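Local coordinates for phage-related protein (Bordetella bronchiseptica RB50, PDB 3BJQ) that is probably a phage capsid protein, related to the phage major capsid protein E family, whose subunits would build a viral shell, at residues Pro36-Ala41 / Phe263-Gln268; Tyr80-Ser85 / Asp294-Leu299. One frame throughout, in Å; residues are numbered along the deposited sequence.

In the fold
Both contacts draw on the same mixed sheet, where strand 264-269 runs between strand 37-40 on one side and strand 286-299 on the other. Contact 1 is a true strand pairing, mostly buried, with four backbone hydrogen bonds and apolar packing on both faces. Contact 2 lies about 9 Å away, centre to centre, and is more exposed: residues 80-85 leave strand 75-81 and reach residues 294-299 through one aspartate bond, two waters and aliphatic packing. Backbone bonds join the two sites, from Tyr267 N to Thr296 O and from Ala298 N to Tyr265 O, while Tyr80 meets Tyr267 edge-to-face.

Contact 1 of 2, residues Pro36-Ala41 / Phe263-Gln268; sequences PVAPVA and FGYTYQ
Val37, Ala38 and Pro39 pair in parallel with Thr266, Tyr267 and Gln268, the axes of the two short strand segments 36° apart. Four backbone hydrogen bonds join them. Thr266 N gives to Pro36 O (2.8 Å) from above the carbonyl plane, and Ala38 N gives to Thr266 O (3.0 Å) in the straightest bond of the four, 171° at the hydrogen. Gln268 N then reaches Ala38 O (3.0 Å), nearly in line with the C=O bond, and Val40 N reaches Gln268 O (2.9 Å). Pro39 CA adds a C-H...O contact to the same Gln268 O.

Apolar packing differs between the faces. Beside Thr266, Val37 sends its two methyls to separate partners: Val37 CG2 meets Thr266 CB at 3.9 Å, while CG1, anti to the backbone N (chi1 179°), turns to the Gln268 side chain. There Val37 CG1 lies over the flat of the Gln268 amide, 3.6 Å from Gln268 CD. On the face of Ala38 and Tyr267, Ala38 CB touches Tyr265 CD1 obliquely. The Val40 and Tyr267 side chains cross at about a right angle, and Val40 CG1 makes an off-centre CH-pi contact, 4.2 Å from the Tyr267 ring centroid.

The polar ends are held by partners beyond the two strands: Tyr265 OH by Glu260 O, Tyr267 OH by Leu48 N, and Gln268 NE2 by His272 O. Thr266 OG1 bonds to His123 NE2, which ties the Val37-Thr266 face to helix 105-131, and also to Phe35 O.

With 221 residues between them, the segments bring an N-terminal strand alongside a late one in a sheet lying against a long helix, consistent with the peripheral domain and spine helix of the HK97-like capsid fold.

Contact 2 of 2, residues Tyr80-Ser85 / Asp294-Leu299; sequences YSIVPS and DNTPAL
Ile82 lays its two branches along the chain of Asp294 to Thr296. Ile82 CG2, anti to the backbone N, presses on the start of that segment, 3.5 Å from Asn295 N and 3.6 Å from Asp294 CB. The other branch turns to Thr296, where Ile82 CG1 and Thr296 CG2 meet at 3.8 Å, the two side chains lying obliquely. The same threonine methyl also touches Tyr80 CD1, obliquely to the ring. Tyr80 OH is held by Gln42 O.

Here the chain leaving the two-stranded antiparallel sheet of strands 44-49 and 75-81 runs roughly antiparallel to strand 286-299 of the neighbouring sheet without joining it. Two waters fill the place of direct backbone bonds: water 1 accepts from Val83 N (2.7 Å) and donates to Asn295 O (2.9 Å), while water 2 donates to Val83 O and accepts from Asn295 N (3.2 Å).

Farther along, the Asp294 carboxylate turns toward Pro84 and Ser85. Ser85 N gives a nearly straight bond to Asp294 OD1 (2.9 Å, 169° at the hydrogen), arriving on the syn side but 32° out of the carboxylate plane. Tyr43 OH bonds to OD2, so each carboxylate oxygen has its own partner. Ser85 OG folds back to Val83 O at 2.8 Å, and that carbonyl oxygen thus accepts from both water 2 and the serine hydroxyl.

Contact 1 of 2, residues Pro36-Ala41 / Phe263-Gln268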
loop_
_atom_site.group_PDB
_atom_site.type_symbol
_atom_site.label_atom_id
_atom_site.label_comp_id
_atom_site.label_asym_id
_atom_site.label_seq_id
_atom_site.Cartn_x
_atom_site.Cartn_y
_atom_site.Cartn_z
ATOM N N PRO E 36 34.455 7.066 -16.203
ATOM C CA PRO E 36 33.232 6.691 -15.508
ATOM C C PRO E 36 33.402 5.568 -14.496
ATOM O O PRO E 36 34.202 4.650 -14.685
ATOM C CB PRO E 36 32.295 6.267 -16.652
ATOM C CG PRO E 36 32.792 6.981 -17.784
ATOM C CD PRO E 36 34.278 6.921 -17.649
ATOM N N VAL E 37 32.646 5.661 -13.415
ATOM C CA VAL E 37 32.702 4.685 -12.350
ATOM C C VAL E 37 32.085 3.341 -12.761
ATOM O O VAL E 37 30.962 3.271 -13.234
ATOM C CB VAL E 37 32.088 5.235 -11.032
ATOM C CG1 VAL E 37 32.131 4.173 -9.938
ATOM C CG2 VAL E 37 32.835 6.482 -10.590
ATOM N N ALA E 38 32.875 2.277 -12.612
ATOM C CA ALA E 38 32.470 0.961 -13.007
ATOM C C ALA E 38 32.910 -0.002 -11.900
ATOM O O ALA E 38 34.006 0.158 -11.363
ATOM C CB ALA E 38 33.137 0.611 -14.309
ATOM N N PRO E 39 32.058 -0.984 -11.533
ATOM C CA PRO E 39 32.386 -1.866 -10.412
ATOM C C PRO E 39 33.402 -2.973 -10.708
ATOM O O PRO E 39 33.395 -3.586 -11.786
ATOM C CB PRO E 39 31.026 -2.467 -10.052
ATOM C CG PRO E 39 30.342 -2.546 -11.376
ATOM C CD PRO E 39 30.741 -1.313 -12.101
ATOM N N VAL E 40 34.297 -3.178 -9.743
ATOM C CA VAL E 40 35.193 -4.298 -9.713
ATOM C C VAL E 40 35.102 -4.928 -8.303
ATOM O O VAL E 40 34.513 -4.354 -7.390
ATOM C CB VAL E 40 36.687 -3.936 -10.043
ATOM C CG1 VAL E 40 36.805 -3.259 -11.349
ATOM C CG2 VAL E 40 37.348 -3.100 -8.954
ATOM N N ALA E 41 35.660 -6.115 -8.152
ATOM C CA ALA E 41 35.679 -6.812 -6.861
ATOM C C ALA E 41 37.069 -6.842 -6.234
ATOM O O ALA E 41 37.193 -6.847 -5.009
ATOM C CB ALA E 41 35.172 -8.230 -7.038
ATOM N N PHE E 263 37.851 4.798 -23.383
ATOM C CA PHE E 263 39.136 5.399 -22.998
ATOM C C PHE E 263 39.581 5.013 -21.590
ATOM O O PHE E 263 40.750 4.708 -21.344
ATOM C CB PHE E 263 39.074 6.934 -23.086
ATOM C CG PHE E 263 40.253 7.626 -22.440
ATOM C CD1 PHE E 263 41.457 7.730 -23.104
ATOM C CD2 PHE E 263 40.148 8.171 -21.171
ATOM C CE1 PHE E 263 42.544 8.326 -22.509
ATOM C CE2 PHE E 263 41.222 8.774 -20.578
ATOM C CZ PHE E 263 42.421 8.852 -21.243
ATOM N N GLY E 264 38.657 5.065 -20.639
ATOM C CA GLY E 264 39.021 4.786 -19.240
ATOM C C GLY E 264 37.849 4.575 -18.318
ATOM O O GLY E 264 36.697 4.777 -18.688
ATOM N N TYR E 265 38.167 4.150 -17.097
ATOM C CA TYR E 265 37.174 3.860 -16.076
ATOM C C TYR E 265 37.749 4.189 -14.721
ATOM O O TYR E 265 38.957 4.158 -14.543
ATOM C CB TYR E 265 36.831 2.354 -16.060
ATOM C CG TYR E 265 36.011 1.944 -17.249
ATOM C CD1 TYR E 265 34.673 2.311 -17.336
ATOM C CD2 TYR E 265 36.581 1.235 -18.312
ATOM C CE1 TYR E 265 33.912 1.968 -18.464
ATOM C CE2 TYR E 265 35.820 0.881 -19.446
ATOM C CZ TYR E 265 34.503 1.249 -19.511
ATOM O OH TYR E 265 33.739 0.918 -20.622
ATOM N N THR E 266 36.869 4.499 -13.781
ATOM C CA THR E 266 37.237 4.545 -12.373
ATOM C C THR E 266 36.883 3.137 -11.828
ATOM O O THR E 266 35.721 2.777 -11.680
ATOM C CB THR E 266 36.538 5.721 -11.599
ATOM O OG1 THR E 266 37.017 7.000 -12.081
ATOM C CG2 THR E 266 36.782 5.631 -10.112
ATOM N N TYR E 267 37.902 2.312 -11.633
ATOM C CA TYR E 267 37.729 0.973 -11.059
ATOM C C TYR E 267 37.309 1.204 -9.622
ATOM O O TYR E 267 38.062 1.819 -8.858
ATOM C CB TYR E 267 39.062 0.184 -11.137
ATOM C CG TYR E 267 39.329 -0.499 -12.473
ATOM C CD1 TYR E 267 38.854 0.040 -13.672
ATOM C CD2 TYR E 267 40.078 -1.644 -12.544
ATOM C CE1 TYR E 267 39.089 -0.571 -14.889
ATOM C CE2 TYR E 267 40.339 -2.262 -13.779
ATOM C CZ TYR E 267 39.825 -1.729 -14.935
ATOM O OH TYR E 267 40.069 -2.329 -16.143
ATOM N N GLN E 268 36.116 0.746 -9.245
ATOM C CA GLN E 268 35.580 1.052 -7.934
ATOM C C GLN E 268 35.009 -0.175 -7.290
ATOM O O GLN E 268 34.253 -0.905 -7.907
ATOM C CB GLN E 268 34.495 2.127 -8.013
ATOM C CG GLN E 268 34.055 2.614 -6.635
ATOM C CD GLN E 268 33.521 4.028 -6.655
ATOM O OE1 GLN E 268 34.237 4.961 -7.028
ATOM N NE2 GLN E 268 32.264 4.200 -6.247
#

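Contact 2 of 2, residues Tyr80-Ser85 / Asp294-Leu299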
loop_
_atom_site.group_PDB
_atom_site.type_symbol
_atom_site.label_atom_id
_atom_site.label_comp_id
_atom_site.label_asym_id
_atom_site.label_seq_id
_atom_site.Cartn_x
_atom_site.Cartn_y
_atom_site.Cartn_z
ATOM N N TYR E 80 46.766 -2.746 -11.701
ATOM C CA TYR E 80 46.136 -1.651 -10.987
ATOM C C TYR E 80 46.120 -2.012 -9.521
ATOM O O TYR E 80 46.146 -3.188 -9.162
ATOM C CB TYR E 80 44.706 -1.394 -11.474
ATOM C CG TYR E 80 43.650 -2.374 -10.971
ATOM C CD1 TYR E 80 43.085 -2.240 -9.705
ATOM C CD2 TYR E 80 43.182 -3.387 -11.790
ATOM C CE1 TYR E 80 42.096 -3.106 -9.270
ATOM C CE2 TYR E 80 42.217 -4.266 -11.364
ATOM C CZ TYR E 80 41.675 -4.119 -10.111
ATOM O OH TYR E 80 40.723 -5.001 -9.707
ATOM N N SER E 81 46.023 -0.991 -8.677
ATOM C CA SER E 81 45.946 -1.216 -7.261
ATOM C C SER E 81 45.056 -0.158 -6.620
ATOM O O SER E 81 45.312 1.053 -6.719
ATOM C CB SER E 81 47.338 -1.230 -6.626
ATOM O OG SER E 81 47.245 -1.505 -5.232
ATOM N N ILE E 82 43.989 -0.626 -5.984
ATOM C CA ILE E 82 43.081 0.260 -5.293
ATOM C C ILE E 82 43.598 0.273 -3.863
ATOM O O ILE E 82 43.684 -0.779 -3.218
ATOM C CB ILE E 82 41.632 -0.249 -5.368
ATOM C CG1 ILE E 82 41.127 -0.163 -6.810
ATOM C CG2 ILE E 82 40.725 0.537 -4.407
ATOM C CD1 ILE E 82 39.849 -0.920 -7.075
ATOM N N VAL E 83 43.983 1.449 -3.380
ATOM C CA VAL E 83 44.483 1.582 -2.008
ATOM C C VAL E 83 43.291 1.831 -1.082
ATOM O O VAL E 83 42.504 2.761 -1.316
ATOM C CB VAL E 83 45.559 2.708 -1.870
ATOM C CG1 VAL E 83 45.890 2.996 -0.400
ATOM C CG2 VAL E 83 46.836 2.309 -2.609
ATOM N N PRO E 84 43.123 0.972 -0.059
ATOM C CA PRO E 84 42.074 1.204 0.912
ATOM C C PRO E 84 42.307 2.548 1.584
ATOM O O PRO E 84 43.343 2.751 2.206
ATOM C CB PRO E 84 42.261 0.061 1.916
ATOM C CG PRO E 84 42.970 -0.968 1.202
ATOM C CD PRO E 84 43.875 -0.253 0.258
ATOM N N SER E 85 41.365 3.464 1.446
ATOM C CA SER E 85 41.579 4.828 1.916
ATOM C C SER E 85 40.332 5.363 2.611
ATOM O O SER E 85 39.861 6.476 2.310
ATOM C CB SER E 85 41.962 5.734 0.737
ATOM O OG SER E 85 43.035 5.193 -0.030
ATOM N N ASP E 294 36.585 3.164 -2.171
ATOM C CA ASP E 294 37.869 2.692 -2.653
ATOM C C ASP E 294 37.808 2.548 -4.166
ATOM O O ASP E 294 36.986 1.806 -4.699
ATOM C CB ASP E 294 38.230 1.341 -2.010
ATOM C CG ASP E 294 38.543 1.452 -0.511
ATOM O OD1 ASP E 294 39.010 2.523 -0.059
ATOM O OD2 ASP E 294 38.362 0.442 0.202
ATOM N N ASN E 295 38.671 3.280 -4.845
ATOM C CA ASN E 295 38.626 3.376 -6.292
ATOM C C ASN E 295 39.986 3.752 -6.855
ATOM O O ASN E 295 40.873 4.196 -6.129
ATOM C CB ASN E 295 37.592 4.427 -6.716
ATOM C CG ASN E 295 38.068 5.867 -6.469
ATOM O OD1 ASN E 295 38.601 6.517 -7.381
ATOM N ND2 ASN E 295 37.877 6.368 -5.237
ATOM N N THR E 296 40.148 3.539 -8.151
ATOM C CA THR E 296 41.312 4.038 -8.869
ATOM C C THR E 296 40.930 4.254 -10.330
ATOM O O THR E 296 40.355 3.362 -10.932
ATOM C CB THR E 296 42.537 3.071 -8.743
ATOM O OG1 THR E 296 43.740 3.805 -8.998
ATOM C CG2 THR E 296 42.448 1.884 -9.694
ATOM N N PRO E 297 41.161 5.468 -10.870
ATOM C CA PRO E 297 41.084 5.687 -12.317
ATOM C C PRO E 297 42.111 4.850 -13.081
ATOM O O PRO E 297 43.227 4.691 -12.616
ATOM C CB PRO E 297 41.425 7.179 -12.468
ATOM C CG PRO E 297 41.072 7.772 -11.142
ATOM C CD PRO E 297 41.420 6.727 -10.138
ATOM N N ALA E 298 41.723 4.347 -14.248
ATOM C CA ALA E 298 42.581 3.502 -15.061
ATOM C C ALA E 298 42.376 3.886 -16.534
ATOM O O ALA E 298 41.252 4.066 -16.974
ATOM C CB ALA E 298 42.233 2.057 -14.832
ATOM N N LEU E 299 43.472 4.044 -17.270
ATOM C CA LEU E 299 43.403 4.296 -18.698
ATOM C C LEU E 299 43.354 2.897 -19.319
ATOM O O LEU E 299 44.259 2.119 -19.150
ATOM C CB LEU E 299 44.625 5.106 -19.169
ATOM C CG LEU E 299 44.426 5.931 -20.446
ATOM C CD1 LEU E 299 45.536 6.962 -20.635
ATOM C CD2 LEU E 299 44.321 5.043 -21.637
HETATM O O HOH W 1 43.379 3.788 -4.636
HETATM O O HOH W 2 40.938 4.263 -2.841
#